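Local coordinates for protein pyrethroid hydrolase (Sphingobium faniae, PDB 5Y5R) that hydrolyses pyrethroid pesticides, splitting the ester bond of compounds such as cypermethrin and permethrin, at residues A[167-172]-A[232-237]. Sequence-based numbering, arbitrary orientation.
Sequences AEHFIQ and PYYSMP
H169 and Y234 illustrate how one short, nearly straight hydrogen bond can join two distant parts of a chain. ND1 of H169 lies 2.6 Å from OH of Y234, at an angle of 174°. The two rings come at each other head-on, edge against edge with neither lying over the other, their planes 21° apart: the phenol oxygen sits at the imidazole edge, and CE1 of Y234 comes within 3.5 Å of CE1 of H169. CG of Y234 stands anti to its carbonyl carbon (chi1 -71°), a setting that sends the phenol out to the imidazole, while CE2 of Y233 covers one phenol face. This buried end is tight. The partly exposed F170 is looser, its CZ staying 3.9 Å from OH of Y234. One face of its ring lies against CB of H169, and F170 also touches the bound pyrethroid, which places the hydrogen bond close to the substrate pocket. A phenylalanine in place of Y234 would probably leave ND1 of H169 without this partner and the imidazole freer to turn. The contact ties the loop between helix 148-155 and strand 174-175 to helix 232-235, which follows edge strand 222-226 of the alpha/beta-hydrolase sheet and precedes helix 237-249.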
loop_
_atom_site.group_PDB
_atom_site.type_symbol
_atom_site.label_atom_id
_atom_site.label_comp_id
_atom_site.label_asym_id
_atom_site.label_seq_id
_atom_site.Cartn_x
_atom_site.Cartn_y
_atom_site.Cartn_z
ATOM N N ALA A 167 7.360 13.008 -12.468
ATOM C CA ALA A 167 8.510 12.370 -11.830
ATOM C C ALA A 167 8.413 12.362 -10.320
ATOM O O ALA A 167 8.987 11.478 -9.680
ATOM C CB ALA A 167 9.806 13.053 -12.250
ATOM N N GLU A 168 7.744 13.365 -9.725
ATOM C CA GLU A 168 7.608 13.431 -8.273
ATOM C C GLU A 168 6.918 12.201 -7.675
ATOM O O GLU A 168 6.976 11.998 -6.460
ATOM C CB GLU A 168 6.815 14.695 -7.855
ATOM C CG GLU A 168 7.550 16.001 -8.075
ATOM C CD GLU A 168 7.754 16.328 -9.532
ATOM O OE1 GLU A 168 8.879 16.750 -9.881
ATOM O OE2 GLU A 168 6.831 16.070 -10.338
ATOM N N HIS A 169 6.272 11.379 -8.488
ATOM C CA HIS A 169 5.527 10.245 -7.930
ATOM C C HIS A 169 6.377 9.000 -7.689
ATOM O O HIS A 169 5.902 8.074 -7.003
ATOM C CB HIS A 169 4.362 9.887 -8.839
ATOM C CG HIS A 169 3.261 10.905 -8.833
ATOM N ND1 HIS A 169 1.984 10.607 -9.262
ATOM C CD2 HIS A 169 3.240 12.204 -8.450
ATOM C CE1 HIS A 169 1.217 11.680 -9.132
ATOM N NE2 HIS A 169 1.955 12.662 -8.643
ATOM N N PHE A 170 7.593 8.956 -8.254
ATOM C CA PHE A 170 8.373 7.725 -8.385
ATOM C C PHE A 170 9.790 7.863 -7.844
ATOM O O PHE A 170 10.350 8.959 -7.785
ATOM C CB PHE A 170 8.444 7.307 -9.850
ATOM C CG PHE A 170 7.103 7.255 -10.523
ATOM C CD1 PHE A 170 6.068 6.502 -9.961
ATOM C CD2 PHE A 170 6.875 7.928 -11.705
ATOM C CE1 PHE A 170 4.829 6.440 -10.560
ATOM C CE2 PHE A 170 5.632 7.863 -12.330
ATOM C CZ PHE A 170 4.605 7.107 -11.752
ATOM N N ILE A 171 10.379 6.718 -7.479
ATOM C CA ILE A 171 11.815 6.604 -7.230
ATOM C C ILE A 171 12.401 5.598 -8.224
ATOM O O ILE A 171 11.685 4.942 -8.981
ATOM C CB ILE A 171 12.154 6.209 -5.770
ATOM C CG1 ILE A 171 11.405 4.951 -5.364
ATOM C CG2 ILE A 171 11.871 7.315 -4.776
ATOM C CD1 ILE A 171 11.926 4.341 -4.084
ATOM N N GLN A 172 13.732 5.504 -8.227
ATOM C CA GLN A 172 14.442 4.668 -9.191
ATOM C C GLN A 172 14.690 3.253 -8.695
ATOM O O GLN A 172 14.728 2.331 -9.520
ATOM C CB GLN A 172 15.803 5.296 -9.547
ATOM C CG GLN A 172 15.698 6.525 -10.437
ATOM C CD GLN A 172 14.909 6.272 -11.720
ATOM O OE1 GLN A 172 15.435 5.675 -12.673
ATOM N NE2 GLN A 172 13.653 6.698 -11.749
ATOM N N PRO A 232 -6.152 3.056 -8.532
ATOM C CA PRO A 232 -7.429 3.783 -8.445
ATOM C C PRO A 232 -7.252 5.236 -7.996
ATOM O O PRO A 232 -8.106 6.080 -8.302
ATOM C CB PRO A 232 -8.232 2.962 -7.418
ATOM C CG PRO A 232 -7.502 1.673 -7.253
ATOM C CD PRO A 232 -6.061 1.978 -7.531
ATOM N N TYR A 233 -6.184 5.556 -7.256
ATOM C CA TYR A 233 -5.954 6.954 -6.848
ATOM C C TYR A 233 -5.692 7.885 -8.035
ATOM O O TYR A 233 -5.764 9.115 -7.875
ATOM C CB TYR A 233 -4.787 7.063 -5.847
ATOM C CG TYR A 233 -3.521 6.339 -6.261
ATOM C CD1 TYR A 233 -3.331 4.994 -5.941
ATOM C CD2 TYR A 233 -2.521 6.996 -6.964
ATOM C CE1 TYR A 233 -2.209 4.338 -6.322
ATOM C CE2 TYR A 233 -1.387 6.347 -7.340
ATOM C CZ TYR A 233 -1.224 5.030 -7.011
ATOM O OH TYR A 233 -0.106 4.388 -7.401
ATOM N N TYR A 234 -5.373 7.338 -9.206
ATOM C CA TYR A 234 -5.325 8.132 -10.429
ATOM C C TYR A 234 -6.658 8.176 -11.167
ATOM O O TYR A 234 -7.010 9.209 -11.733
ATOM C CB TYR A 234 -4.254 7.606 -11.379
ATOM C CG TYR A 234 -2.814 7.841 -10.981
ATOM C CD1 TYR A 234 -2.434 8.887 -10.136
ATOM C CD2 TYR A 234 -1.816 6.987 -11.472
ATOM C CE1 TYR A 234 -1.064 9.072 -9.779
ATOM C CE2 TYR A 234 -0.491 7.158 -11.149
ATOM C CZ TYR A 234 -0.098 8.169 -10.322
ATOM O OH TYR A 234 1.244 8.239 -10.039
ATOM N N SER A 235 -7.390 7.065 -11.258
ATOM C CA SER A 235 -8.539 7.064 -12.160
ATOM C C SER A 235 -9.859 7.411 -11.491
ATOM O O SER A 235 -10.738 7.925 -12.181
ATOM C CB SER A 235 -8.684 5.723 -12.882
ATOM O OG SER A 235 -8.720 4.688 -11.953
HETATM N N MSE A 236 -10.038 7.150 -10.194
HETATM C CA MSE A 236 -11.288 7.576 -9.532
HETATM C C MSE A 236 -11.070 8.054 -8.100
HETATM O O MSE A 236 -11.585 7.465 -7.145
HETATM C CB MSE A 236 -12.299 6.425 -9.554
HETATM C CG MSE A 236 -11.631 5.093 -9.276
HETATM SE SE MSE A 236 -12.833 3.559 -9.621
HETATM C CE MSE A 236 -12.775 3.405 -11.515
ATOM N N PRO A 237 -10.315 9.138 -7.956
ATOM C CA PRO A 237 -10.043 9.663 -6.609
ATOM C C PRO A 237 -11.295 9.953 -5.807
ATOM O O PRO A 237 -11.289 9.756 -4.587
ATOM C CB PRO A 237 -9.268 10.967 -6.887
ATOM C CG PRO A 237 -9.672 11.349 -8.273
ATOM C CD PRO A 237 -9.834 10.039 -9.016
#